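Local coordinates for malic enzyme (PDB 3NV9), which probably catalyses the oxidative decarboxylation of malate to pyruvate with NAD or NADP as electron acceptor, and works as an entangled dimer, at residues N10-L15 and V26-F31; S99-G104 and L301-P306; Q196-V201 and V357-G362; V297-S302 and I322-A327; P329-Y334 and T348-F353. All blocks are in the same frame, centred on the assembly; numbering follows the deposited sequence.

Contact 1. Residues N10-L15 and V26-F31. With SO4 (sulfate ion), chain D.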
# COMPACT_ATOMS: atom_id res chain seq x y z
N ASN A 10 -21.83 -9.29 -23.96
CA ASN A 10 -22.31 -9.97 -25.14
C ASN A 10 -21.17 -10.58 -25.95
O ASN A 10 -21.22 -10.62 -27.19
CB ASN A 10 -23.11 -9.01 -26.02
CG ASN A 10 -22.24 -7.89 -26.64
OD1 ASN A 10 -21.24 -7.43 -26.04
ND2 ASN A 10 -22.64 -7.42 -27.83
N LEU A 11 -20.13 -11.04 -25.26
CA LEU A 11 -18.99 -11.60 -25.95
C LEU A 11 -19.39 -12.86 -26.74
O LEU A 11 -18.98 -13.00 -27.88
CB LEU A 11 -17.81 -11.89 -25.01
CG LEU A 11 -16.69 -12.70 -25.67
CD1 LEU A 11 -15.86 -11.90 -26.64
CD2 LEU A 11 -15.79 -13.32 -24.61
N GLU A 12 -20.16 -13.75 -26.11
CA GLU A 12 -20.68 -14.96 -26.75
C GLU A 12 -21.24 -14.71 -28.15
O GLU A 12 -20.90 -15.43 -29.11
CB GLU A 12 -21.71 -15.67 -25.86
CG GLU A 12 -21.18 -16.13 -24.47
CD GLU A 12 -20.14 -17.29 -24.50
OE1 GLU A 12 -20.19 -18.16 -25.40
OE2 GLU A 12 -19.29 -17.33 -23.57
N GLU A 13 -22.03 -13.65 -28.29
CA GLU A 13 -22.70 -13.30 -29.55
C GLU A 13 -21.75 -12.66 -30.54
O GLU A 13 -22.03 -12.63 -31.73
CB GLU A 13 -23.90 -12.38 -29.27
CG GLU A 13 -24.96 -12.99 -28.33
CD GLU A 13 -24.66 -12.86 -26.79
OE1 GLU A 13 -23.50 -12.82 -26.33
OE2 GLU A 13 -25.62 -12.82 -26.00
N CYS A 14 -20.65 -12.09 -30.06
CA CYS A 14 -19.68 -11.44 -30.94
C CYS A 14 -18.68 -12.45 -31.48
O CYS A 14 -17.88 -12.14 -32.37
CB CYS A 14 -18.95 -10.30 -30.23
SG CYS A 14 -20.06 -8.94 -29.75
N LEU A 15 -18.68 -13.65 -30.90
CA LEU A 15 -17.87 -14.74 -31.40
C LEU A 15 -18.71 -15.44 -32.45
O LEU A 15 -19.86 -15.86 -32.20
CB LEU A 15 -17.47 -15.68 -30.27
CG LEU A 15 -16.10 -15.65 -29.56
CD1 LEU A 15 -15.18 -14.54 -29.97
CD2 LEU A 15 -16.28 -15.67 -28.09
N VAL A 26 -10.92 -21.44 -26.97
CA VAL A 26 -9.56 -20.90 -27.08
C VAL A 26 -9.67 -19.42 -27.32
O VAL A 26 -8.93 -18.68 -26.72
CB VAL A 26 -8.76 -21.59 -28.21
CG1 VAL A 26 -7.41 -20.82 -28.51
CG2 VAL A 26 -8.46 -23.03 -27.82
N ALA A 27 -10.60 -18.98 -28.18
CA ALA A 27 -10.77 -17.55 -28.52
C ALA A 27 -11.22 -16.73 -27.35
O ALA A 27 -10.78 -15.60 -27.22
CB ALA A 27 -11.70 -17.31 -29.71
N LYS A 28 -12.04 -17.27 -26.46
CA LYS A 28 -12.33 -16.54 -25.22
C LYS A 28 -11.08 -16.31 -24.38
O LYS A 28 -10.93 -15.24 -23.76
CB LYS A 28 -13.35 -17.27 -24.38
CG LYS A 28 -14.76 -17.15 -24.95
CD LYS A 28 -15.69 -18.28 -24.44
CE LYS A 28 -16.04 -18.09 -22.97
NZ LYS A 28 -17.09 -19.07 -22.54
N THR A 29 -10.21 -17.32 -24.34
CA THR A 29 -9.02 -17.26 -23.52
C THR A 29 -8.11 -16.14 -24.09
O THR A 29 -7.72 -15.22 -23.39
CB THR A 29 -8.34 -18.67 -23.42
OG1 THR A 29 -9.33 -19.65 -23.07
CG2 THR A 29 -7.25 -18.73 -22.31
N GLN A 30 -7.84 -16.22 -25.39
CA GLN A 30 -7.02 -15.27 -26.12
C GLN A 30 -7.63 -13.87 -26.09
O GLN A 30 -6.89 -12.91 -25.90
CB GLN A 30 -6.81 -15.77 -27.54
CG GLN A 30 -5.70 -16.90 -27.64
CD GLN A 30 -4.33 -16.39 -27.14
OE1 GLN A 30 -3.90 -15.33 -27.58
NE2 GLN A 30 -3.70 -17.08 -26.15
N PHE A 31 -8.95 -13.74 -26.21
CA PHE A 31 -9.58 -12.39 -26.10
C PHE A 31 -9.26 -11.73 -24.73
O PHE A 31 -8.73 -10.57 -24.69
CB PHE A 31 -11.08 -12.42 -26.33
CG PHE A 31 -11.79 -11.13 -25.93
CD1 PHE A 31 -11.70 -9.99 -26.74
CD2 PHE A 31 -12.53 -11.06 -24.74
CE1 PHE A 31 -12.34 -8.78 -26.36
CE2 PHE A 31 -13.20 -9.87 -24.37
CZ PHE A 31 -13.10 -8.73 -25.17
S SO4 D . -0.48 -16.39 -24.25
O1 SO4 D . -1.09 -17.61 -23.78
O2 SO4 D . -0.57 -15.43 -23.11
O3 SO4 D . 0.94 -16.58 -24.57
O4 SO4 D . -1.17 -15.93 -25.45
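Leu11 lays its CD1 methyl over one face of the Phe31 ring, 3.9 Å above the plane and displaced toward the rim. The methyl sits 4.1 Å from the centroid and 18° off the ring normal, which qualifies as a CH-pi contact. Both side chains have CG anti to their own backbone N (chi1 170° for Leu11), and they run antiparallel to one another where they pass. The second methyl of Leu11 shares the CG methylene of Lys28 with Leu15, whose CD2 lies 3.8 Å from Lys28 CG. Leu15 CD1 reaches Ala27 CB at 4.5 Å, a looser touch. These apolar atoms form the close, buried part of the contact.

The other side is polar, and only Glu12 of the touching residues is exposed. It folds its chain at chi2 and receives Lys28 NZ on the syn lone pair of OE2 at 3.0 Å, a salt bridge. The same NZ also donates to the backbone O of Asp352, while Glu12 OE1 pairs with Arg24, so each charge has a second partner. Gln30 turns to another side of its helix, where NE2 donates to O4 of a sulfate at 2.9 Å with an N-H...O angle of 165°. Lys33 of this chain and Arg71 of the second subunit also hydrogen-bond the ion, which probably came from the crystallisation liquor.

Backbone bonds of the 11-14 turn are mostly weak, while 26-31 has i to i+4 bonds such as Phe31 N to Ala27 O: a short N-terminal helical turn packed by its leucines against the long helix 21-43, a helix-on-helix contact.

Contact 2. Residues S99-G104 and L301-P306; sequences STRVLG and LSTPGP. With GOL (glycerol), chain L.
Two successive cis peptide bonds, before Pro304 and before Gly305, shape the loop that meets Arg101. This loop follows strand 297-300 of the Rossmann-type NAD-binding domain, and its partner, 99-104, follows strand 92-97 of the N-terminal domain, so the contact bridges the two domains at the protein surface. The Pro304 ring lies over one face of the Arg101 guanidinium, with CD 3.2 Å above the plane and offset toward the rim, and the arginine chain runs roughly perpendicular to the proline side chain. Two bends in the arginine, at chi2 (52°) and chi3 (88°), turn it so that its guanidinium presents a face to Pro304. Before those bends, Arg101 CG meets Thr303 CG2 at 3.6 Å.

A glycerol, probably from the crystallisation liquor, spans both loops: Arg101 NE makes a weak bond of 3.4 Å to its O2, which lies at the guanidinium edge, while its O3 donates to Thr303 O at 2.8 Å. Thr303 OG1 approaches Leu103 O, but the angle is too poor for a hydrogen bond. Leu103 also packs on Thr66 of the second subunit. Gly104 O closes the contact against Pro304 CB at 3.2 Å and accepts a CA-H...O approach from Gly305 CA, with 142° at the hydrogen.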
# COMPACT_ATOMS: atom_id res chain seq x y z
N SER A 99 5.50 -14.49 -5.51
CA SER A 99 5.19 -14.73 -6.92
C SER A 99 5.73 -16.05 -7.45
O SER A 99 6.12 -16.15 -8.59
CB SER A 99 5.62 -13.57 -7.81
OG SER A 99 5.19 -12.38 -7.24
N THR A 100 5.65 -17.04 -6.61
CA THR A 100 6.26 -18.32 -6.82
C THR A 100 5.19 -19.34 -7.32
O THR A 100 5.52 -20.27 -8.02
CB THR A 100 6.93 -18.65 -5.45
OG1 THR A 100 8.32 -18.90 -5.61
CG2 THR A 100 6.24 -19.60 -4.63
N ARG A 101 3.90 -19.14 -7.01
CA ARG A 101 2.82 -19.97 -7.58
C ARG A 101 1.69 -19.08 -8.15
O ARG A 101 0.56 -19.04 -7.65
CB ARG A 101 2.31 -20.97 -6.52
CG ARG A 101 1.70 -22.28 -7.08
CD ARG A 101 2.66 -22.95 -8.08
NE ARG A 101 3.63 -23.87 -7.44
CZ ARG A 101 4.89 -24.10 -7.83
NH1 ARG A 101 5.44 -23.46 -8.88
NH2 ARG A 101 5.63 -24.99 -7.16
N VAL A 102 1.98 -18.30 -9.17
CA VAL A 102 0.93 -17.39 -9.58
C VAL A 102 0.10 -17.92 -10.71
O VAL A 102 0.55 -17.99 -11.88
CB VAL A 102 1.32 -15.85 -9.56
CG1 VAL A 102 2.76 -15.59 -9.09
CG2 VAL A 102 0.92 -15.12 -10.78
N LEU A 103 -1.12 -18.31 -10.33
CA LEU A 103 -1.98 -19.20 -11.11
C LEU A 103 -1.17 -20.36 -11.69
O LEU A 103 -0.24 -20.81 -11.07
CB LEU A 103 -2.69 -18.45 -12.20
CG LEU A 103 -3.27 -17.09 -11.81
CD1 LEU A 103 -3.74 -16.39 -13.10
CD2 LEU A 103 -4.44 -17.27 -10.82
N GLY A 104 -1.51 -20.83 -12.88
CA GLY A 104 -0.87 -22.02 -13.43
C GLY A 104 0.44 -21.62 -14.10
O GLY A 104 1.17 -22.47 -14.65
N LEU A 301 -7.47 -28.83 -8.89
CA LEU A 301 -6.81 -27.51 -8.94
C LEU A 301 -5.30 -27.75 -9.05
O LEU A 301 -4.51 -27.45 -8.14
CB LEU A 301 -7.12 -26.66 -7.70
CG LEU A 301 -7.33 -25.18 -8.09
CD1 LEU A 301 -7.87 -24.33 -6.93
CD2 LEU A 301 -6.07 -24.51 -8.76
N SER A 302 -4.93 -28.32 -10.18
CA SER A 302 -3.56 -28.60 -10.52
C SER A 302 -2.84 -27.26 -10.68
O SER A 302 -3.16 -26.49 -11.58
CB SER A 302 -3.55 -29.41 -11.83
OG SER A 302 -2.29 -29.35 -12.49
N THR A 303 -1.92 -26.95 -9.78
CA THR A 303 -1.05 -25.77 -9.98
C THR A 303 0.42 -26.15 -9.72
O THR A 303 0.72 -26.74 -8.67
CB THR A 303 -1.53 -24.50 -9.14
OG1 THR A 303 -1.08 -23.28 -9.75
CG2 THR A 303 -1.06 -24.53 -7.70
N PRO A 304 1.34 -25.90 -10.69
CA PRO A 304 1.21 -25.55 -12.09
C PRO A 304 1.98 -26.61 -12.89
O PRO A 304 2.63 -27.46 -12.27
CB PRO A 304 1.97 -24.23 -12.14
CG PRO A 304 3.17 -24.48 -11.19
CD PRO A 304 2.72 -25.59 -10.23
N GLY A 305 1.97 -26.60 -14.23
CA GLY A 305 1.14 -25.78 -15.10
C GLY A 305 -0.07 -26.61 -15.46
O GLY A 305 -0.79 -27.04 -14.54
N PRO A 306 -0.30 -26.87 -16.76
CA PRO A 306 -1.59 -27.44 -17.18
C PRO A 306 -1.80 -28.79 -16.50
O PRO A 306 -0.87 -29.61 -16.48
CB PRO A 306 -1.43 -27.61 -18.69
CG PRO A 306 -0.35 -26.66 -19.07
CD PRO A 306 0.59 -26.62 -17.91
C1 GOL L . 0.38 -24.79 -3.25
O1 GOL L . 0.91 -23.48 -3.33
C2 GOL L . 0.97 -25.84 -4.16
O2 GOL L . 2.07 -25.42 -4.91
C3 GOL L . 0.02 -26.15 -5.22
O3 GOL L . 0.78 -27.13 -5.86

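Contact 3. Residues Q196-V201 and V357-G362; sequences QGTASV and VNNSVG
In the interior of the NAD-binding domain, Val201 makes the largest share of the contact between helix 193-213 and the loop leading into helix 363-372. Its CG1 (chi1 -63°, anti to the carbonyl carbon) reaches three groups: Asn358 O at 3.4 Å, Gly362 N at 3.6 Å and Val361 CG1 at 3.7 Å. CG2 lies against the Asn358 carbonyl group, 3.5 Å from its C atom, and touches Val357 CG1 more loosely at 4.3 Å. Leu390 of helix 380-396 packs on both Val201 and Val361.

Mid-loop, Asn358 forms an Asx turn. Its OD1 accepts from Ser360 N along a nearly straight bond (168° at the hydrogen), with the donor in the carbonyl plane and on a lone pair. The same OD1 is bonded by Tyr65 of the second subunit, and ND2 donates to Gly349 O. The turn opens the 3-10 segment 359-361, after which Gly362 takes the N-cap position of helix 363-372.

Asn359 fits against a part of the helix that lacks a side chain: its CB sits 3.7 Å from Gly197 C. Its ND2 comes 3.3 Å from Thr198 OG1. A water links these residues independently, accepting from Asn359 N at 2.8 Å and bonding to Thr198 OG1.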
# COMPACT_ATOMS: atom_id res chain seq x y z
N GLN A 196 -7.45 -21.71 2.89
CA GLN A 196 -8.86 -21.67 3.32
C GLN A 196 -9.83 -20.88 2.34
O GLN A 196 -10.99 -21.22 2.17
CB GLN A 196 -8.96 -21.08 4.73
CG GLN A 196 -8.19 -21.81 5.82
CD GLN A 196 -8.00 -20.91 7.04
OE1 GLN A 196 -7.51 -19.79 6.91
NE2 GLN A 196 -8.42 -21.40 8.24
N GLY A 197 -9.30 -19.85 1.69
CA GLY A 197 -10.07 -19.07 0.73
C GLY A 197 -10.66 -19.92 -0.36
O GLY A 197 -11.89 -19.96 -0.52
N THR A 198 -9.79 -20.61 -1.10
CA THR A 198 -10.22 -21.55 -2.15
C THR A 198 -11.11 -22.67 -1.63
O THR A 198 -12.04 -23.05 -2.25
CB THR A 198 -8.98 -22.16 -2.87
OG1 THR A 198 -8.24 -21.12 -3.51
CG2 THR A 198 -9.40 -23.25 -3.91
N ALA A 199 -10.76 -23.25 -0.50
CA ALA A 199 -11.54 -24.33 0.08
C ALA A 199 -12.87 -23.77 0.54
O ALA A 199 -13.88 -24.40 0.35
CB ALA A 199 -10.80 -24.95 1.21
N SER A 200 -12.91 -22.55 1.07
CA SER A 200 -14.25 -21.95 1.37
C SER A 200 -15.26 -21.99 0.19
O SER A 200 -16.37 -22.48 0.32
CB SER A 200 -14.10 -20.53 1.90
OG SER A 200 -15.32 -20.05 2.36
N VAL A 201 -14.88 -21.46 -0.97
CA VAL A 201 -15.84 -21.39 -2.10
C VAL A 201 -16.01 -22.75 -2.73
O VAL A 201 -17.06 -23.04 -3.33
CB VAL A 201 -15.37 -20.40 -3.19
CG1 VAL A 201 -15.33 -18.99 -2.60
CG2 VAL A 201 -13.95 -20.76 -3.70
N VAL A 357 -16.01 -21.02 -9.51
CA VAL A 357 -15.65 -21.44 -8.19
C VAL A 357 -14.24 -20.93 -8.01
O VAL A 357 -13.26 -21.57 -8.48
CB VAL A 357 -15.74 -22.95 -8.14
CG1 VAL A 357 -15.04 -23.52 -6.88
CG2 VAL A 357 -17.20 -23.36 -8.19
N ASN A 358 -14.14 -19.75 -7.38
CA ASN A 358 -12.89 -18.98 -7.26
C ASN A 358 -12.95 -18.24 -5.91
O ASN A 358 -14.05 -17.73 -5.53
CB ASN A 358 -12.78 -17.96 -8.41
CG ASN A 358 -11.40 -17.30 -8.51
OD1 ASN A 358 -10.98 -16.46 -7.65
ND2 ASN A 358 -10.65 -17.70 -9.57
N ASN A 359 -11.83 -18.16 -5.19
CA ASN A 359 -11.80 -17.46 -3.92
C ASN A 359 -12.32 -15.97 -3.88
O ASN A 359 -12.64 -15.49 -2.82
CB ASN A 359 -10.45 -17.59 -3.21
CG ASN A 359 -9.25 -17.13 -4.07
OD1 ASN A 359 -9.30 -16.10 -4.70
ND2 ASN A 359 -8.13 -17.90 -4.02
N SER A 360 -12.35 -15.29 -5.04
CA SER A 360 -12.80 -13.92 -5.14
C SER A 360 -14.23 -13.79 -4.63
O SER A 360 -14.70 -12.72 -4.30
CB SER A 360 -12.76 -13.46 -6.60
OG SER A 360 -13.60 -14.26 -7.44
N VAL A 361 -14.91 -14.90 -4.55
CA VAL A 361 -16.26 -14.96 -4.07
C VAL A 361 -16.37 -15.39 -2.56
O VAL A 361 -17.47 -15.57 -2.01
CB VAL A 361 -17.08 -15.72 -5.18
CG1 VAL A 361 -17.53 -17.03 -4.82
CG2 VAL A 361 -18.10 -14.80 -5.82
N GLY A 362 -15.22 -15.51 -1.88
CA GLY A 362 -15.15 -15.85 -0.45
C GLY A 362 -14.19 -14.94 0.31
O GLY A 362 -14.52 -14.44 1.38
O HOH W 1 -9.91 -20.07 -6.00

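Contact 4. Residues V297-S302 and I322-A327; sequences VLISLS and IVFCCA
The Phe324 ring meets Ile299 obliquely, with CD2 4.3 Å from Ile299 CG1. The two residues are bridge partners on the same side of the sheet, where Val297 and Ile322 also pair. Those two side chains run next to one another in one direction, Val297 CG2 being 4.2 Å from Ile322 CD1. Helix 193-213 packs on this side, touching Val297, Ile322 and Phe324. Leu298, Val323, Ser300 and Cys325 occupy the other side.

Strand axes 4.8 Å apart and 1° from parallel give an evenly spaced ladder: Leu298 N to Ile322 O, Phe324 N to Leu298 O, Ser300 N to Phe324 O at 2.8 Å, and Cys326 N to Ser300 O at 2.9 Å. The last two are almost straight, with angles of 176° and 174° at the hydrogen. Ser300 OG is held outside the pair by Glu332 and Ile225 O. Past the strand ends Leu301 CG rests on Cys326 CB at 4.0 Å, and Ser302 O comes within 3.5 Å of Ala327 CB.

Helix 311-315 connects the strands, completing a beta-alpha-beta unit within the parallel core of a Rossmann-type fold.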
# COMPACT_ATOMS: atom_id res chain seq x y z
N VAL A 297 -18.04 -37.02 -7.29
CA VAL A 297 -17.41 -35.73 -7.26
C VAL A 297 -15.94 -35.94 -7.68
O VAL A 297 -15.28 -36.90 -7.26
CB VAL A 297 -17.52 -35.09 -5.82
CG1 VAL A 297 -16.76 -33.77 -5.69
CG2 VAL A 297 -19.00 -34.92 -5.41
N LEU A 298 -15.46 -35.04 -8.54
CA LEU A 298 -14.10 -35.02 -9.03
C LEU A 298 -13.71 -33.58 -8.93
O LEU A 298 -14.40 -32.69 -9.50
CB LEU A 298 -14.05 -35.47 -10.49
CG LEU A 298 -12.72 -35.39 -11.29
CD1 LEU A 298 -11.59 -35.84 -10.42
CD2 LEU A 298 -12.77 -36.23 -12.61
N ILE A 299 -12.62 -33.34 -8.19
CA ILE A 299 -12.18 -31.98 -7.92
C ILE A 299 -10.68 -31.85 -8.23
O ILE A 299 -9.85 -32.57 -7.61
CB ILE A 299 -12.46 -31.58 -6.42
CG1 ILE A 299 -13.96 -31.56 -6.11
CG2 ILE A 299 -11.88 -30.25 -6.11
CD1 ILE A 299 -14.27 -31.05 -4.65
N SER A 300 -10.35 -30.98 -9.18
CA SER A 300 -8.96 -30.65 -9.51
C SER A 300 -8.64 -29.14 -9.47
O SER A 300 -9.42 -28.32 -9.96
CB SER A 300 -8.59 -31.17 -10.91
OG SER A 300 -7.20 -30.94 -11.18
N LEU A 301 -7.47 -28.83 -8.89
CA LEU A 301 -6.81 -27.51 -8.94
C LEU A 301 -5.30 -27.75 -9.05
O LEU A 301 -4.51 -27.45 -8.14
CB LEU A 301 -7.12 -26.66 -7.70
CG LEU A 301 -7.33 -25.18 -8.09
CD1 LEU A 301 -7.87 -24.33 -6.93
CD2 LEU A 301 -6.07 -24.51 -8.76
N SER A 302 -4.93 -28.32 -10.18
CA SER A 302 -3.56 -28.60 -10.52
C SER A 302 -2.84 -27.26 -10.68
O SER A 302 -3.16 -26.49 -11.58
CB SER A 302 -3.55 -29.41 -11.83
OG SER A 302 -2.29 -29.35 -12.49
N ILE A 322 -20.48 -34.37 -10.71
CA ILE A 322 -20.04 -33.06 -10.36
C ILE A 322 -18.53 -33.00 -10.61
O ILE A 322 -17.80 -33.75 -9.98
CB ILE A 322 -20.31 -32.82 -8.89
CG1 ILE A 322 -21.81 -32.68 -8.67
CG2 ILE A 322 -19.57 -31.59 -8.39
CD1 ILE A 322 -22.17 -32.85 -7.20
N VAL A 323 -18.09 -32.11 -11.50
CA VAL A 323 -16.67 -31.98 -11.83
C VAL A 323 -16.17 -30.55 -11.61
O VAL A 323 -16.65 -29.66 -12.28
CB VAL A 323 -16.43 -32.34 -13.29
CG1 VAL A 323 -14.98 -32.17 -13.68
CG2 VAL A 323 -16.98 -33.82 -13.61
N PHE A 324 -15.23 -30.32 -10.69
CA PHE A 324 -14.59 -29.00 -10.57
C PHE A 324 -13.19 -29.02 -11.17
O PHE A 324 -12.33 -29.74 -10.71
CB PHE A 324 -14.57 -28.51 -9.12
CG PHE A 324 -15.95 -28.30 -8.50
CD1 PHE A 324 -17.13 -28.36 -9.28
CD2 PHE A 324 -16.07 -27.99 -7.14
CE1 PHE A 324 -18.38 -28.13 -8.68
CE2 PHE A 324 -17.31 -27.76 -6.54
CZ PHE A 324 -18.47 -27.86 -7.30
N CYS A 325 -12.97 -28.21 -12.20
CA CYS A 325 -11.67 -28.09 -12.87
C CYS A 325 -11.22 -26.63 -12.75
O CYS A 325 -11.51 -25.82 -13.63
CB CYS A 325 -11.83 -28.43 -14.34
SG CYS A 325 -12.07 -30.15 -14.63
N CYS A 326 -10.49 -26.30 -11.70
CA CYS A 326 -10.32 -24.88 -11.39
C CYS A 326 -8.94 -24.27 -11.76
O CYS A 326 -8.63 -23.14 -11.42
CB CYS A 326 -10.78 -24.62 -9.94
SG CYS A 326 -12.62 -24.97 -9.78
N ALA A 327 -8.12 -25.01 -12.49
CA ALA A 327 -6.82 -24.45 -12.88
C ALA A 327 -7.05 -23.21 -13.75
O ALA A 327 -7.97 -23.13 -14.55
CB ALA A 327 -5.90 -25.52 -13.61

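Contact 5. Residues P329-Y334 and T348-F353. With NA (sodium ion), chain J.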
# COMPACT_ATOMS: atom_id res chain seq x y z
N PRO A 329 -4.83 -20.18 -16.16
CA PRO A 329 -5.97 -19.52 -16.86
C PRO A 329 -6.80 -20.49 -17.70
O PRO A 329 -7.91 -20.16 -18.09
CB PRO A 329 -5.29 -18.44 -17.72
CG PRO A 329 -3.96 -19.04 -18.08
CD PRO A 329 -3.55 -19.95 -16.86
N VAL A 330 -6.25 -21.68 -17.96
CA VAL A 330 -7.00 -22.72 -18.68
C VAL A 330 -7.35 -23.86 -17.72
O VAL A 330 -6.46 -24.43 -17.12
CB VAL A 330 -6.16 -23.27 -19.86
CG1 VAL A 330 -6.98 -24.28 -20.66
CG2 VAL A 330 -5.70 -22.14 -20.73
N PRO A 331 -8.65 -24.19 -17.55
CA PRO A 331 -8.93 -25.36 -16.70
C PRO A 331 -8.45 -26.72 -17.27
O PRO A 331 -8.20 -26.86 -18.47
CB PRO A 331 -10.43 -25.41 -16.66
CG PRO A 331 -10.81 -24.86 -18.00
CD PRO A 331 -9.87 -23.70 -18.19
N GLU A 332 -8.38 -27.70 -16.40
CA GLU A 332 -7.87 -29.01 -16.77
C GLU A 332 -8.60 -29.61 -17.98
O GLU A 332 -8.02 -30.38 -18.73
CB GLU A 332 -7.97 -29.92 -15.55
CG GLU A 332 -7.02 -29.51 -14.45
CD GLU A 332 -7.62 -28.50 -13.45
OE1 GLU A 332 -8.51 -27.66 -13.81
OE2 GLU A 332 -7.14 -28.53 -12.29
N ILE A 333 -9.87 -29.28 -18.12
CA ILE A 333 -10.65 -29.69 -19.25
C ILE A 333 -11.69 -28.60 -19.40
O ILE A 333 -12.11 -28.02 -18.41
CB ILE A 333 -11.30 -31.12 -19.06
CG1 ILE A 333 -11.52 -31.77 -20.42
CG2 ILE A 333 -12.67 -31.03 -18.34
CD1 ILE A 333 -12.34 -33.10 -20.40
N TYR A 334 -12.11 -28.27 -20.62
CA TYR A 334 -13.11 -27.21 -20.76
C TYR A 334 -14.51 -27.76 -20.47
O TYR A 334 -14.77 -28.93 -20.68
CB TYR A 334 -13.09 -26.55 -22.15
CG TYR A 334 -11.95 -25.58 -22.42
CD1 TYR A 334 -10.92 -25.91 -23.34
CD2 TYR A 334 -11.91 -24.30 -21.81
CE1 TYR A 334 -9.90 -25.03 -23.63
CE2 TYR A 334 -10.88 -23.37 -22.09
CZ TYR A 334 -9.88 -23.76 -23.01
OH TYR A 334 -8.88 -22.90 -23.34
N THR A 348 -15.37 -24.04 -13.11
CA THR A 348 -13.97 -23.65 -13.32
C THR A 348 -13.64 -22.44 -12.44
O THR A 348 -14.48 -21.92 -11.71
CB THR A 348 -13.63 -23.32 -14.83
OG1 THR A 348 -14.04 -22.02 -15.18
CG2 THR A 348 -14.27 -24.27 -15.79
N GLY A 349 -12.40 -22.00 -12.53
CA GLY A 349 -11.93 -20.80 -11.85
C GLY A 349 -12.24 -19.51 -12.59
O GLY A 349 -12.00 -18.44 -12.07
N ARG A 350 -12.83 -19.60 -13.77
CA ARG A 350 -13.01 -18.44 -14.66
C ARG A 350 -14.41 -17.84 -14.63
O ARG A 350 -15.40 -18.57 -14.55
CB ARG A 350 -12.68 -18.85 -16.11
CG ARG A 350 -11.25 -19.25 -16.28
CD ARG A 350 -10.94 -19.96 -17.60
NE ARG A 350 -11.35 -19.17 -18.75
CZ ARG A 350 -10.88 -19.31 -19.99
NH1 ARG A 350 -9.90 -20.19 -20.26
NH2 ARG A 350 -11.33 -18.52 -20.95
N GLY A 351 -14.52 -16.51 -14.78
CA GLY A 351 -15.83 -15.87 -14.92
C GLY A 351 -16.41 -15.84 -16.32
O GLY A 351 -17.46 -15.24 -16.54
N ASP A 352 -15.72 -16.45 -17.29
CA ASP A 352 -16.26 -16.50 -18.64
C ASP A 352 -16.94 -17.82 -18.97
O ASP A 352 -17.41 -18.01 -20.13
CB ASP A 352 -15.24 -16.07 -19.70
CG ASP A 352 -14.02 -16.98 -19.76
OD1 ASP A 352 -13.48 -17.44 -18.73
OD2 ASP A 352 -13.56 -17.17 -20.89
N PHE A 353 -17.00 -18.69 -17.97
CA PHE A 353 -17.77 -19.95 -18.02
C PHE A 353 -18.70 -19.94 -16.85
O PHE A 353 -18.42 -19.28 -15.87
CB PHE A 353 -16.87 -21.20 -17.92
CG PHE A 353 -15.98 -21.37 -19.09
CD1 PHE A 353 -16.51 -21.54 -20.36
CD2 PHE A 353 -14.58 -21.31 -18.95
CE1 PHE A 353 -15.65 -21.63 -21.52
CE2 PHE A 353 -13.70 -21.43 -20.09
CZ PHE A 353 -14.25 -21.61 -21.38
NA NA J . -16.38 -21.10 -14.22
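The sodium site of this chain borders the contact: Thr348 OG1 and Arg350 O each bind the ion at 2.7 Å, and Pro354 O is the third protein ligand. The hydroxyl has a second task, accepting from Arg350 N in an ST turn. With OG1 lying between backbone N and carbonyl carbon, the Thr348 methyl is placed instead toward Pro331, where CG2 is 4.1 Å from CB.

Arg350 makes the largest single contribution. NE and NH2 of its guanidinium form a two-pronged salt bridge with Asp352, NE to OD1 at 2.7 Å and NH2 to OD2 at 2.6 Å. Both carboxylate oxygens use their syn lone pairs, and they lie 6° and 14° out of the guanidinium plane, which should fix the rotation of the group. Phe353 CE2 sits over the centre of one guanidinium face. The remaining nitrogen, NH1, makes a weak bond to Pro329 O (2.9 Å) and donates to Thr29 of helix 21-43. It also comes near the plane of the Tyr334 ring, at that ring's edge.

These loops follow strands 322-325 and 345-348, neighbours at one side of the Rossmann-type sheet, and 329-334 leads to helix 335-340 with Tyr334 as N-cap. Pro331 CD packs on Arg350 CD at 3.9 Å. The Tyr334 and Phe353 rings meet obliquely, planes at 61°, with Tyr334 CD2 3.6 Å from Phe353 CZ. From the second subunit, Thr66 bonds to Gly349 O.

Overall arrangement
From the N terminus, contact 1 closes a short loop between the first helical turn and helix 21-43, before any other contact opens. Contact 2 then spans nearly 200 residues from the N-terminal domain to the NAD-binding domain, and crosses contact 3, which opens on helix 193-213 before contact 2 has closed. Within the long loop of contact 3 fall contact 4, a local strand pair sharing Leu301 and Ser302 with contact 2, and contact 5, which follows it in series. Glu332 of contact 5 bonds to Ser300 and Ala327 of contact 4. Lys28 and Thr29 carry contact 1 back onto contact 5, tying helix 21-43 to the Rossmann-type domain.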